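Local atomic coordinates of 1,4-dihydroxy-6-naphtoate synthase (Archaeoglobus fulgidus, PDB entry 1ZBM), a protein that probably converts cyclic dehypoxanthinylfutalosinate into 1,4-dihydroxy-6-naphthoate, releasing dihydroxyacetone, in the biosynthesis of menaquinone (vitamin K2). Residues V34-E39 and Q197-R202; K96-L101 and G162-L167. One frame throughout, in Å; residues are numbered along the deposited sequence.

Interaction 1: V34-E39 and Q197-R202; sequences VDTWLE and QEEFLR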
ATOM      1  N   VAL A  34     -17.173  -4.725 -14.856  1.00 29.88           N
ATOM      2  CA  VAL A  34     -17.014  -3.316 -15.213  1.00 29.58           C
ATOM      3  C   VAL A  34     -17.004  -3.160 -16.722  1.00 29.13           C
ATOM      4  O   VAL A  34     -16.140  -3.709 -17.403  1.00 30.45           O
ATOM      5  CB  VAL A  34     -15.685  -2.734 -14.679  1.00 28.44           C
ATOM      6  CG1 VAL A  34     -15.612  -1.245 -14.982  1.00 26.34           C
ATOM      7  CG2 VAL A  34     -15.561  -2.993 -13.194  1.00 27.72           C
ATOM      8  N   ASP A  35     -17.953  -2.394 -17.244  1.00 29.06           N
ATOM      9  CA  ASP A  35     -18.045  -2.190 -18.681  1.00 29.80           C
ATOM     10  C   ASP A  35     -17.050  -1.131 -19.153  1.00 28.40           C
ATOM     11  O   ASP A  35     -17.140   0.032 -18.766  1.00 30.35           O
ATOM     12  CB  ASP A  35     -19.473  -1.778 -19.055  1.00 32.41           C
ATOM     13  CG  ASP A  35     -19.780  -2.011 -20.517  1.00 35.86           C
ATOM     14  OD1 ASP A  35     -19.699  -3.183 -20.959  1.00 38.01           O
ATOM     15  OD2 ASP A  35     -20.106  -1.029 -21.223  1.00 38.03           O
ATOM     16  N   THR A  36     -16.104  -1.544 -19.992  1.00 26.71           N
ATOM     17  CA  THR A  36     -15.083  -0.640 -20.514  1.00 24.72           C
ATOM     18  C   THR A  36     -14.577  -1.067 -21.880  1.00 22.03           C
ATOM     19  O   THR A  36     -14.576  -2.252 -22.191  1.00 21.79           O
ATOM     20  CB  THR A  36     -13.865  -0.573 -19.576  1.00 25.48           C
ATOM     21  OG1 THR A  36     -12.830   0.198 -20.199  1.00 24.86           O
ATOM     22  CG2 THR A  36     -13.337  -1.973 -19.299  1.00 26.77           C
ATOM     23  N   TRP A  37     -14.143  -0.101 -22.688  1.00 21.44           N
ATOM     24  CA  TRP A  37     -13.606  -0.412 -24.007  1.00 21.53           C
ATOM     25  C   TRP A  37     -12.113  -0.727 -23.927  1.00 21.69           C
ATOM     26  O   TRP A  37     -11.494  -1.043 -24.936  1.00 21.50           O
ATOM     27  CB  TRP A  37     -13.830   0.736 -24.989  1.00 20.95           C
ATOM     28  CG  TRP A  37     -13.407   2.084 -24.483  1.00 24.27           C
ATOM     29  CD1 TRP A  37     -14.174   2.975 -23.786  1.00 24.22           C
ATOM     30  CD2 TRP A  37     -12.116   2.692 -24.628  1.00 21.85           C
ATOM     31  NE1 TRP A  37     -13.444   4.102 -23.492  1.00 24.22           N
ATOM     32  CE2 TRP A  37     -12.184   3.958 -24.003  1.00 22.94           C
ATOM     33  CE3 TRP A  37     -10.919   2.299 -25.238  1.00 22.49           C
ATOM     34  CZ2 TRP A  37     -11.088   4.826 -23.955  1.00 21.40           C
ATOM     35  CZ3 TRP A  37      -9.831   3.163 -25.190  1.00 21.65           C
ATOM     36  CH2 TRP A  37      -9.926   4.417 -24.558  1.00 22.07           C
ATOM     37  N   LEU A  38     -11.548  -0.646 -22.724  1.00 22.38           N
ATOM     38  CA  LEU A  38     -10.138  -0.943 -22.515  1.00 23.39           C
ATOM     39  C   LEU A  38      -9.914  -2.450 -22.429  1.00 23.79           C
ATOM     40  O   LEU A  38     -10.675  -3.155 -21.772  1.00 25.46           O
ATOM     41  CB  LEU A  38      -9.641  -0.299 -21.219  1.00 20.96           C
ATOM     42  CG  LEU A  38      -9.385   1.205 -21.181  1.00 21.12           C
ATOM     43  CD1 LEU A  38      -9.092   1.631 -19.744  1.00 17.81           C
ATOM     44  CD2 LEU A  38      -8.210   1.558 -22.086  1.00 22.44           C
ATOM     45  N   GLU A  39      -8.872  -2.938 -23.094  1.00 25.00           N
ATOM     46  CA  GLU A  39      -8.520  -4.358 -23.064  1.00 26.21           C
ATOM     47  C   GLU A  39      -7.425  -4.474 -21.999  1.00 25.73           C
ATOM     48  O   GLU A  39      -6.240  -4.335 -22.294  1.00 26.65           O
ATOM     49  CB  GLU A  39      -7.997  -4.783 -24.437  1.00 27.83           C
ATOM     50  CG  GLU A  39      -7.821  -6.287 -24.638  1.00 32.14           C
ATOM     51  CD  GLU A  39      -7.352  -6.625 -26.055  1.00 35.39           C
ATOM     52  OE1 GLU A  39      -8.055  -6.247 -27.026  1.00 36.89           O
ATOM     53  OE2 GLU A  39      -6.292  -7.274 -26.201  1.00 37.50           O
ATOM     54  N   GLN A 197      -6.590   7.793 -19.868  1.00 15.70           N
ATOM     55  CA  GLN A 197      -6.530   8.244 -18.482  1.00 18.45           C
ATOM     56  C   GLN A 197      -7.917   8.353 -17.856  1.00 18.94           C
ATOM     57  O   GLN A 197      -8.165   7.812 -16.774  1.00 19.63           O
ATOM     58  CB  GLN A 197      -5.843   9.604 -18.376  1.00 17.86           C
ATOM     59  CG  GLN A 197      -4.364   9.610 -18.683  1.00 18.60           C
ATOM     60  CD  GLN A 197      -3.792  11.027 -18.666  1.00 20.26           C
ATOM     61  OE1 GLN A 197      -3.961  11.759 -17.691  1.00 18.70           O
ATOM     62  NE2 GLN A 197      -3.114  11.417 -19.747  1.00 20.63           N
ATOM     63  N   GLU A 198      -8.829   9.037 -18.537  1.00 19.19           N
ATOM     64  CA  GLU A 198     -10.172   9.218 -18.002  1.00 20.69           C
ATOM     65  C   GLU A 198     -10.944   7.914 -17.935  1.00 19.78           C
ATOM     66  O   GLU A 198     -11.649   7.644 -16.959  1.00 19.46           O
ATOM     67  CB  GLU A 198     -10.949  10.227 -18.848  1.00 24.06           C
ATOM     68  CG  GLU A 198     -12.178  10.789 -18.135  1.00 30.64           C
ATOM     69  CD  GLU A 198     -11.830  11.785 -17.036  1.00 32.00           C
ATOM     70  OE1 GLU A 198     -12.422  11.688 -15.927  1.00 32.28           O
ATOM     71  OE2 GLU A 198     -10.978  12.673 -17.289  1.00 34.00           O
ATOM     72  N   GLU A 199     -10.805   7.096 -18.972  1.00 19.17           N
ATOM     73  CA  GLU A 199     -11.514   5.823 -19.022  1.00 18.86           C
ATOM     74  C   GLU A 199     -11.122   4.904 -17.886  1.00 18.30           C
ATOM     75  O   GLU A 199     -11.981   4.341 -17.208  1.00 19.24           O
ATOM     76  CB  GLU A 199     -11.250   5.123 -20.356  1.00 19.89           C
ATOM     77  CG  GLU A 199     -12.024   3.829 -20.539  1.00 20.14           C
ATOM     78  CD  GLU A 199     -13.523   4.025 -20.354  1.00 22.11           C
ATOM     79  OE1 GLU A 199     -14.035   5.106 -20.697  1.00 21.41           O
ATOM     80  OE2 GLU A 199     -14.186   3.087 -19.878  1.00 21.49           O
ATOM     81  N   PHE A 200      -9.820   4.740 -17.680  1.00 16.98           N
ATOM     82  CA  PHE A 200      -9.369   3.859 -16.617  1.00 15.31           C
ATOM     83  C   PHE A 200      -9.769   4.382 -15.250  1.00 14.60           C
ATOM     84  O   PHE A 200     -10.075   3.606 -14.339  1.00 17.37           O
ATOM     85  CB  PHE A 200      -7.859   3.678 -16.653  1.00 15.11           C
ATOM     86  CG  PHE A 200      -7.369   2.746 -15.608  1.00 15.12           C
ATOM     87  CD1 PHE A 200      -7.478   1.375 -15.783  1.00 14.97           C
ATOM     88  CD2 PHE A 200      -6.892   3.232 -14.402  1.00 14.01           C
ATOM     89  CE1 PHE A 200      -7.115   0.504 -14.765  1.00 16.99           C
ATOM     90  CE2 PHE A 200      -6.530   2.368 -13.382  1.00 15.50           C
ATOM     91  CZ  PHE A 200      -6.644   1.004 -13.561  1.00 15.83           C
ATOM     92  N   LEU A 201      -9.743   5.700 -15.097  1.00 14.72           N
ATOM     93  CA  LEU A 201     -10.135   6.308 -13.832  1.00 13.77           C
ATOM     94  C   LEU A 201     -11.585   5.946 -13.551  1.00 15.38           C
ATOM     95  O   LEU A 201     -11.941   5.609 -12.418  1.00 16.37           O
ATOM     96  CB  LEU A 201      -9.998   7.822 -13.895  1.00 12.81           C
ATOM     97  CG  LEU A 201     -10.662   8.488 -12.700  1.00 10.50           C
ATOM     98  CD1 LEU A 201      -9.978   8.039 -11.424  1.00 10.73           C
ATOM     99  CD2 LEU A 201     -10.591  10.002 -12.857  1.00 14.27           C
ATOM    100  N   ARG A 202     -12.413   6.014 -14.594  1.00 16.14           N
ATOM    101  CA  ARG A 202     -13.837   5.689 -14.483  1.00 16.23           C
ATOM    102  C   ARG A 202     -14.036   4.230 -14.092  1.00 16.76           C
ATOM    103  O   ARG A 202     -14.827   3.923 -13.204  1.00 18.50           O
ATOM    104  CB  ARG A 202     -14.560   5.957 -15.814  1.00 16.69           C
ATOM    105  CG  ARG A 202     -16.082   5.720 -15.759  1.00 19.74           C
ATOM    106  CD  ARG A 202     -16.742   5.880 -17.133  1.00 20.61           C
ATOM    107  NE  ARG A 202     -16.385   4.762 -18.016  1.00 22.45           N
ATOM    108  CZ  ARG A 202     -16.867   3.527 -17.887  1.00 22.08           C
ATOM    109  NH1 ARG A 202     -17.735   3.246 -16.923  1.00 22.50           N
ATOM    110  NH2 ARG A 202     -16.463   2.569 -18.703  1.00 21.00           N
TER
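Glu-199 reaches out from its helix into the bend made by Thr-36, Trp-37 and Leu-38, and its side chain is met from several directions. Over one face of the Trp-37 indole lies CG of Glu-199, 3.1 Å above the ring plane and offset toward the rim, with the planes of indole and carboxylate turned 47° apart. Glu-199 OE1 comes to 3.0 Å from Trp-37 NE1. The other oxygen, OE2 of Glu-199, takes two donors: the hydroxyl of Thr-36 (OG1 to OE2 3.2 Å) approaches on its anti side, somewhat out of the carboxylate plane, while NH2 of Arg-202 uses the syn lone pair in a salt bridge of 2.6 Å within the helix.

Arg-202 stands out from the helix, extended as far as CD, and the bend at chi3 (71°) turns its guanidinium alongside the Glu-199 carboxylate and toward the loop. There NH2 of Arg-202 also donates to the backbone O of Asp-35, at 2.6 Å, a nearly straight bond lying in both the guanidinium and the carbonyl plane. Thr-36 OG1 works in both directions, since it accepts a hydrogen bond from the backbone N of Leu-38 at 3.0 Å and closes an ST turn. Beside these polar groups Leu-38 CD1 packs 3.7 Å from the aliphatic CG of Glu-199. The same methyl, Leu-38 CD1, also touches CB of Phe-200, near the edge of that ring.

The indole of Trp-37 also stacks with His-7, a residue of the N-terminal tag. The contact joins the loop between helix 20-30 and edge strand 39-44 to helix 194-213, whose Phe-200 continues inward to Met-29, Val-14 and Leu-79.

Interaction 2: K96-L101 and G162-L167; sequences KSEISL and GLKCVL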
ATOM      1  N   LYS A  96       8.937  -9.189  20.345  1.00 22.47           N
ATOM      2  CA  LYS A  96       8.500 -10.148  21.351  1.00 24.68           C
ATOM      3  C   LYS A  96       8.226  -9.461  22.692  1.00 26.55           C
ATOM      4  O   LYS A  96       7.447  -9.958  23.509  1.00 26.81           O
ATOM      5  CB  LYS A  96       9.534 -11.269  21.500  1.00 25.14           C
ATOM      6  CG  LYS A  96       9.851 -11.959  20.173  1.00 25.32           C
ATOM      7  CD  LYS A  96      10.808 -13.143  20.329  1.00 24.76           C
ATOM      8  CE  LYS A  96      10.144 -14.292  21.075  1.00 23.34           C
ATOM      9  NZ  LYS A  96      10.959 -15.530  21.057  1.00 19.02           N
ATOM     10  N   SER A  97       8.854  -8.307  22.906  1.00 28.08           N
ATOM     11  CA  SER A  97       8.653  -7.530  24.130  1.00 29.42           C
ATOM     12  C   SER A  97       8.939  -6.056  23.835  1.00 31.12           C
ATOM     13  O   SER A  97       9.354  -5.708  22.730  1.00 31.78           O
ATOM     14  CB  SER A  97       9.584  -8.021  25.241  1.00 28.85           C
ATOM     15  OG  SER A  97      10.931  -7.658  24.988  1.00 30.61           O
ATOM     16  N   GLU A  98       8.727  -5.189  24.819  1.00 32.26           N
ATOM     17  CA  GLU A  98       8.969  -3.763  24.633  1.00 33.02           C
ATOM     18  C   GLU A  98      10.456  -3.440  24.546  1.00 32.63           C
ATOM     19  O   GLU A  98      11.234  -3.826  25.415  1.00 34.04           O
ATOM     20  CB  GLU A  98       8.347  -2.961  25.780  1.00 35.90           C
ATOM     21  CG  GLU A  98       6.975  -2.370  25.467  1.00 38.60           C
ATOM     22  CD  GLU A  98       5.891  -3.419  25.317  1.00 40.47           C
ATOM     23  OE1 GLU A  98       4.776  -3.072  24.859  1.00 41.73           O
ATOM     24  OE2 GLU A  98       6.148  -4.592  25.666  1.00 42.05           O
ATOM     25  N   ILE A  99      10.846  -2.746  23.485  1.00 31.79           N
ATOM     26  CA  ILE A  99      12.237  -2.340  23.287  1.00 31.93           C
ATOM     27  C   ILE A  99      12.233  -0.916  22.757  1.00 31.30           C
ATOM     28  O   ILE A  99      11.172  -0.371  22.479  1.00 32.63           O
ATOM     29  CB  ILE A  99      12.974  -3.255  22.278  1.00 31.08           C
ATOM     30  CG1 ILE A  99      12.077  -3.561  21.077  1.00 30.36           C
ATOM     31  CG2 ILE A  99      13.411  -4.536  22.963  1.00 32.82           C
ATOM     32  CD1 ILE A  99      12.710  -4.510  20.082  1.00 26.29           C
ATOM     33  N   SER A 100      13.407  -0.308  22.610  1.00 31.69           N
ATOM     34  CA  SER A 100      13.471   1.063  22.117  1.00 31.90           C
ATOM     35  C   SER A 100      13.629   1.164  20.600  1.00 31.64           C
ATOM     36  O   SER A 100      13.223   2.162  20.001  1.00 33.77           O
ATOM     37  CB  SER A 100      14.611   1.830  22.800  1.00 32.83           C
ATOM     38  OG  SER A 100      15.879   1.360  22.374  1.00 34.99           O
ATOM     39  N   LEU A 101      14.220   0.140  19.992  1.00 27.97           N
ATOM     40  CA  LEU A 101      14.447   0.085  18.545  1.00 26.05           C
ATOM     41  C   LEU A 101      15.735   0.758  18.077  1.00 26.26           C
ATOM     42  O   LEU A 101      16.231   0.466  16.986  1.00 25.46           O
ATOM     43  CB  LEU A 101      13.263   0.682  17.770  1.00 21.18           C
ATOM     44  CG  LEU A 101      11.956  -0.128  17.682  1.00 19.21           C
ATOM     45  CD1 LEU A 101      10.915   0.645  16.865  1.00 14.80           C
ATOM     46  CD2 LEU A 101      12.234  -1.475  17.052  1.00 12.25           C
ATOM     47  N   GLY A 162       1.342 -13.491  20.008  1.00 26.86           N
ATOM     48  CA  GLY A 162       1.869 -13.051  21.283  1.00 27.36           C
ATOM     49  C   GLY A 162       2.846 -11.895  21.145  1.00 26.86           C
ATOM     50  O   GLY A 162       3.624 -11.629  22.057  1.00 26.57           O
ATOM     51  N   LEU A 163       2.812 -11.208  20.006  1.00 25.79           N
ATOM     52  CA  LEU A 163       3.704 -10.081  19.778  1.00 24.02           C
ATOM     53  C   LEU A 163       2.977  -8.789  20.134  1.00 25.35           C
ATOM     54  O   LEU A 163       1.746  -8.764  20.238  1.00 26.36           O
ATOM     55  CB  LEU A 163       4.148 -10.031  18.311  1.00 22.02           C
ATOM     56  CG  LEU A 163       4.969 -11.183  17.706  1.00 20.78           C
ATOM     57  CD1 LEU A 163       5.065 -10.980  16.198  1.00 18.83           C
ATOM     58  CD2 LEU A 163       6.357 -11.253  18.331  1.00 15.95           C
ATOM     59  N   LYS A 164       3.741  -7.723  20.344  1.00 24.54           N
ATOM     60  CA  LYS A 164       3.157  -6.430  20.664  1.00 26.16           C
ATOM     61  C   LYS A 164       3.848  -5.292  19.934  1.00 25.34           C
ATOM     62  O   LYS A 164       5.037  -5.354  19.621  1.00 25.09           O
ATOM     63  CB  LYS A 164       3.176  -6.163  22.175  1.00 28.55           C
ATOM     64  CG  LYS A 164       4.354  -6.739  22.934  1.00 30.46           C
ATOM     65  CD  LYS A 164       4.080  -8.174  23.374  1.00 33.92           C
ATOM     66  CE  LYS A 164       2.907  -8.249  24.362  1.00 36.25           C
ATOM     67  NZ  LYS A 164       3.162  -7.483  25.629  1.00 38.15           N
ATOM     68  N   CYS A 165       3.068  -4.258  19.656  1.00 24.54           N
ATOM     69  CA  CYS A 165       3.550  -3.084  18.965  1.00 24.44           C
ATOM     70  C   CYS A 165       4.506  -2.279  19.842  1.00 24.87           C
ATOM     71  O   CYS A 165       4.192  -1.939  20.992  1.00 24.65           O
ATOM     72  CB  CYS A 165       2.364  -2.212  18.541  1.00 24.06           C
ATOM     73  SG  CYS A 165       2.832  -0.658  17.752  1.00 24.09           S
ATOM     74  N   VAL A 166       5.683  -1.995  19.292  1.00 23.49           N
ATOM     75  CA  VAL A 166       6.704  -1.216  19.984  1.00 22.46           C
ATOM     76  C   VAL A 166       6.805   0.164  19.347  1.00 22.46           C
ATOM     77  O   VAL A 166       7.365   1.086  19.934  1.00 23.67           O
ATOM     78  CB  VAL A 166       8.081  -1.905  19.916  1.00 22.94           C
ATOM     79  CG1 VAL A 166       8.037  -3.230  20.660  1.00 22.44           C
ATOM     80  CG2 VAL A 166       8.485  -2.133  18.467  1.00 22.65           C
ATOM     81  N   LEU A 167       6.277   0.296  18.131  1.00 22.14           N
ATOM     82  CA  LEU A 167       6.262   1.581  17.420  1.00 20.02           C
ATOM     83  C   LEU A 167       5.017   1.599  16.549  1.00 19.01           C
ATOM     84  O   LEU A 167       4.873   0.785  15.631  1.00 17.95           O
ATOM     85  CB  LEU A 167       7.512   1.753  16.535  1.00 21.07           C
ATOM     86  CG  LEU A 167       7.827   3.135  15.928  1.00 20.93           C
ATOM     87  CD1 LEU A 167       8.992   3.023  14.936  1.00 18.38           C
ATOM     88  CD2 LEU A 167       6.618   3.706  15.217  1.00 20.73           C
TER
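With chi1 at -64°, Val-166 sets CG1 beside its backbone N and CG2 between that N and the carbonyl carbon, and the two methyls serve different parts of the 96-101 loop. CG1 of Val-166 lies against the loop backbone, 3.5 Å from the carbonyl O of Ser-97, and meets CG1 of Ile-99 at 4.1 Å. CG2 of Val-166 faces Leu-101, whose CD1 is 4.0 Å away. Leu-101 itself has CG beside its backbone N and an extended chi2, which carries the branched end against both Val-166 and Leu-167: CD1 of Leu-101 reaches CB of Leu-167 at 3.6 Å, the two leucine side chains crossing at about a right angle. Leu-101 has a positive phi (86°), and its CB points toward the strand.

Toward the other end the contact is more polar and more exposed. Lys-164, bent at chi2, chi3 and chi4, curls up beside the loop; its CD lies 3.8 Å from the O of Lys-96. Glu-98, bent at chi2, crosses Lys-164 at about a right angle, but OE2 of Glu-98 stays 4.2 Å from NZ of Lys-164, beyond a salt bridge. CD2 of Leu-163 rests on CA and CG of Lys-96, whose ammonium group turns elsewhere, to a salt bridge with Glu-143.

Segment 162-167 leads into and covers most of strand 164-168, the outermost of its mixed sheet, and pairs with strand 92-95, where Val-166 and Leu-167 both face Val-93 in a classic beta bulge. The 96-101 loop, continuing from strand 92-95 toward strand 105-108, folds over this edge, while Leu-163 packs on helix 136-141.

Overall arrangement
Interactions 1 and 2 lie on opposite sides of the chain's centre, their own centres about 45 Å apart and their nearest atoms about 31 Å apart. Each lies at a different five-stranded mixed sheet: 34-39 leads into the outermost strand 39-44 of one, and 162-167 covers most of the outermost strand, 164-168, of the other. Along the chain the order is 34-39, 96-101, 162-167, 197-202, so both halves of interaction 2 fall between those of interaction 1. The chain thus leaves the first sheet region, builds the second and returns, consistent with the two-lobed periplasmic-binding-protein fold of this family. Of the two, interaction 2 is nearer the predicted substrate site, Leu-167 lying about 10 Å from Ala-115 between side chains.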